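Local coordinates for sulfonate ABC transporter, periplasmic sulfonate-binding protein SsuA (Methylobacillus flagellatus, PDB 3UIF) that probably binds sulfonates or related sulfate esters in the periplasm and delivers them to an ABC transporter for uptake, at residues A[122-127]-A[132-137]. Numbering follows the deposited sequence.
Sequences IALHRG and LAFSNL. With SO4 (sulfate ion), chain B.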
ATOM      1  N   ILE A 122     -11.436 -20.990   3.739  1.00 57.37           N
ATOM      2  CA  ILE A 122     -11.265 -19.539   3.627  1.00 54.52           C
ATOM      3  C   ILE A 122     -10.606 -19.163   2.295  1.00 54.84           C
ATOM      4  O   ILE A 122      -9.480 -19.593   1.994  1.00 54.99           O
ATOM      5  CB  ILE A 122     -10.513 -18.915   4.835  1.00 54.22           C
ATOM      6  CG1 ILE A 122     -11.230 -19.246   6.151  1.00 55.00           C
ATOM      7  CG2 ILE A 122     -10.405 -17.399   4.687  1.00 52.50           C
ATOM      8  CD1 ILE A 122     -10.361 -19.139   7.381  1.00 55.71           C
ATOM      9  N   ALA A 123     -11.342 -18.367   1.512  1.00 54.06           N
ATOM     10  CA  ALA A 123     -10.879 -17.820   0.239  1.00 53.24           C
ATOM     11  C   ALA A 123      -9.883 -16.693   0.490  1.00 51.64           C
ATOM     12  O   ALA A 123     -10.212 -15.687   1.130  1.00 49.93           O
ATOM     13  CB  ALA A 123     -12.064 -17.321  -0.584  1.00 52.67           C
ATOM     14  N   LEU A 124      -8.658 -16.874   0.007  1.00 51.80           N
ATOM     15  CA  LEU A 124      -7.609 -15.873   0.194  1.00 50.11           C
ATOM     16  C   LEU A 124      -6.662 -15.853  -0.994  1.00 50.66           C
ATOM     17  O   LEU A 124      -6.155 -16.899  -1.409  1.00 52.06           O
ATOM     18  CB  LEU A 124      -6.825 -16.157   1.477  1.00 50.39           C
ATOM     19  CG  LEU A 124      -5.442 -15.514   1.657  1.00 49.69           C
ATOM     20  CD1 LEU A 124      -5.521 -14.012   1.928  1.00 47.69           C
ATOM     21  CD2 LEU A 124      -4.669 -16.231   2.759  1.00 50.37           C
ATOM     22  N   HIS A 125      -6.410 -14.664  -1.536  1.00 49.35           N
ATOM     23  CA  HIS A 125      -5.489 -14.569  -2.661  1.00 49.53           C
ATOM     24  C   HIS A 125      -4.052 -14.654  -2.236  1.00 49.62           C
ATOM     25  O   HIS A 125      -3.438 -13.653  -1.876  1.00 48.39           O
ATOM     26  CB  HIS A 125      -5.735 -13.323  -3.500  1.00 48.79           C
ATOM     27  CG  HIS A 125      -5.231 -13.454  -4.918  1.00 49.60           C
ATOM     28  ND1 HIS A 125      -5.016 -12.392  -5.717  1.00 49.66           N
ATOM     29  CD2 HIS A 125      -4.880 -14.581  -5.659  1.00 51.02           C
ATOM     30  CE1 HIS A 125      -4.561 -12.819  -6.907  1.00 50.81           C
ATOM     31  NE2 HIS A 125      -4.482 -14.158  -6.870  1.00 51.45           N
ATOM     32  N   ARG A 126      -3.504 -15.862  -2.304  1.00 51.67           N
ATOM     33  CA  ARG A 126      -2.144 -16.132  -1.823  1.00 51.77           C
ATOM     34  C   ARG A 126      -1.046 -15.363  -2.555  1.00 51.10           C
ATOM     35  O   ARG A 126      -1.152 -15.105  -3.754  1.00 51.69           O
ATOM     36  CB  ARG A 126      -1.876 -17.627  -1.826  1.00 53.49           C
ATOM     37  CG  ARG A 126      -2.895 -18.348  -0.963  1.00 54.48           C
ATOM     38  CD  ARG A 126      -2.463 -19.758  -0.646  1.00 61.09           C
ATOM     39  NE  ARG A 126      -1.550 -19.794   0.485  1.00 61.44           N
ATOM     40  CZ  ARG A 126      -1.202 -20.912   1.109  1.00 64.54           C
ATOM     41  NH1 ARG A 126      -1.697 -22.084   0.713  1.00 65.08           N
ATOM     42  NH2 ARG A 126      -0.365 -20.854   2.137  1.00 66.00           N
ATOM     43  N   GLY A 127      -0.012 -14.965  -1.818  1.00 50.38           N
ATOM     44  CA  GLY A 127       1.068 -14.178  -2.392  1.00 50.41           C
ATOM     45  C   GLY A 127       0.765 -12.695  -2.499  1.00 48.60           C
ATOM     46  O   GLY A 127       1.560 -11.940  -3.077  1.00 47.75           O
ATOM     47  N   LEU A 132      -0.053 -11.270   4.656  1.00 45.73           N
ATOM     48  CA  LEU A 132       0.713 -10.960   5.857  1.00 45.98           C
ATOM     49  C   LEU A 132      -0.200 -10.640   7.049  1.00 45.61           C
ATOM     50  O   LEU A 132      -0.014 -11.174   8.140  1.00 46.63           O
ATOM     51  CB  LEU A 132       1.691  -9.817   5.577  1.00 44.91           C
ATOM     52  CG  LEU A 132       2.443  -9.266   6.780  1.00 45.10           C
ATOM     53  CD1 LEU A 132       3.286 -10.334   7.480  1.00 47.12           C
ATOM     54  CD2 LEU A 132       3.288  -8.078   6.356  1.00 43.91           C
ATOM     55  N   ALA A 133      -1.190  -9.782   6.822  1.00 44.42           N
ATOM     56  CA  ALA A 133      -2.194  -9.482   7.838  1.00 44.28           C
ATOM     57  C   ALA A 133      -2.938 -10.740   8.277  1.00 45.51           C
ATOM     58  O   ALA A 133      -3.237 -10.915   9.456  1.00 46.19           O
ATOM     59  CB  ALA A 133      -3.170  -8.429   7.345  1.00 42.98           C
ATOM     60  N   PHE A 134      -3.230 -11.620   7.329  1.00 45.94           N
ATOM     61  CA  PHE A 134      -3.909 -12.852   7.650  1.00 47.24           C
ATOM     62  C   PHE A 134      -3.011 -13.712   8.544  1.00 48.83           C
ATOM     63  O   PHE A 134      -3.443 -14.214   9.597  1.00 49.99           O
ATOM     64  CB  PHE A 134      -4.301 -13.593   6.377  1.00 47.45           C
ATOM     65  CG  PHE A 134      -5.091 -14.853   6.628  1.00 49.15           C
ATOM     66  CD1 PHE A 134      -6.425 -14.789   7.044  1.00 48.76           C
ATOM     67  CD2 PHE A 134      -4.504 -16.105   6.448  1.00 50.67           C
ATOM     68  CE1 PHE A 134      -7.157 -15.941   7.259  1.00 50.40           C
ATOM     69  CE2 PHE A 134      -5.236 -17.266   6.668  1.00 52.27           C
ATOM     70  CZ  PHE A 134      -6.563 -17.182   7.074  1.00 52.04           C
ATOM     71  N   SER A 135      -1.756 -13.848   8.123  1.00 49.02           N
ATOM     72  CA  SER A 135      -0.760 -14.582   8.879  1.00 50.81           C
ATOM     73  C   SER A 135      -0.589 -14.030  10.307  1.00 51.09           C
ATOM     74  O   SER A 135      -0.578 -14.802  11.276  1.00 52.78           O
ATOM     75  CB  SER A 135       0.564 -14.603   8.123  1.00 50.96           C
ATOM     76  OG  SER A 135       1.570 -15.141   8.950  1.00 52.66           O
ATOM     77  N   ASN A 136      -0.477 -12.704  10.423  1.00 49.44           N
ATOM     78  CA  ASN A 136      -0.452 -12.025  11.712  1.00 49.81           C
ATOM     79  C   ASN A 136      -1.623 -12.393  12.611  1.00 50.68           C
ATOM     80  O   ASN A 136      -1.453 -12.751  13.779  1.00 52.40           O
ATOM     81  CB  ASN A 136      -0.501 -10.514  11.502  1.00 47.90           C
ATOM     82  CG  ASN A 136       0.776  -9.957  10.917  1.00 47.33           C
ATOM     83  OD1 ASN A 136       0.927  -8.751  10.825  1.00 46.46           O
ATOM     84  ND2 ASN A 136       1.687 -10.828  10.500  1.00 48.46           N
ATOM     85  N   LEU A 137      -2.822 -12.265  12.055  1.00 49.57           N
ATOM     86  CA  LEU A 137      -4.040 -12.580  12.766  1.00 50.36           C
ATOM     87  C   LEU A 137      -4.003 -14.016  13.260  1.00 52.67           C
ATOM     88  O   LEU A 137      -4.350 -14.279  14.420  1.00 54.08           O
ATOM     89  CB  LEU A 137      -5.254 -12.321  11.873  1.00 49.29           C
ATOM     90  CG  LEU A 137      -6.627 -12.843  12.300  1.00 50.37           C
ATOM     91  CD1 LEU A 137      -7.062 -12.252  13.642  1.00 50.71           C
ATOM     92  CD2 LEU A 137      -7.639 -12.541  11.202  1.00 46.51           C
TER
HETATM   93  S   SO4 B 501      -5.530  -9.187  -7.067  1.00 54.44           S
HETATM   94  O1  SO4 B 501      -6.613  -8.168  -7.217  1.00 53.37           O
HETATM   95  O2  SO4 B 501      -4.242  -8.435  -6.968  1.00 54.12           O
HETATM   96  O3  SO4 B 501      -5.742 -10.042  -5.866  1.00 47.62           O
HETATM   97  O4  SO4 B 501      -5.528 -10.151  -8.202  1.00 49.91           O
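F134 reaches from its helix to the strand and meets L124 and I122, a wholly apolar contact. CD2 of L124 lies 3.7 Å from CD2 of F134, approaching the ring obliquely. The I122 branch ending in CD1 comes to the ring edge near its plane, more loosely, with CD1 4.3 Å from CZ of F134. The CB of F134 points toward the strand, and with CG anti to the backbone N (chi1 -176°) the ring extends to L124 and I122. A large flat side chain suits the spot, since the CA atoms of L124 and F134 are 8.9 Å apart, and branched aliphatic residues suit the strand, where their methyls can meet the ring. All three are buried. Residues 125-127 form the more open side, with H125 and G127 partly exposed and R126 exposed. Here ND1 of H125 donates a hydrogen bond to O3 of a sulfate, probably from the crystallisation liquor, though its 2.5 Å length is doubtful; NE of R128 is also hydrogen-bonded to this ion. The contact joins the first strand and the helix of the beta-alpha-beta unit 121-124, 130-140, 149-151, in one alpha/beta lobe, consistent with a type 2 periplasmic-binding-protein fold. Strand 121-124 lies between strands 149-151 and 169-172, and F171 of the latter packs edge-to-face with F134.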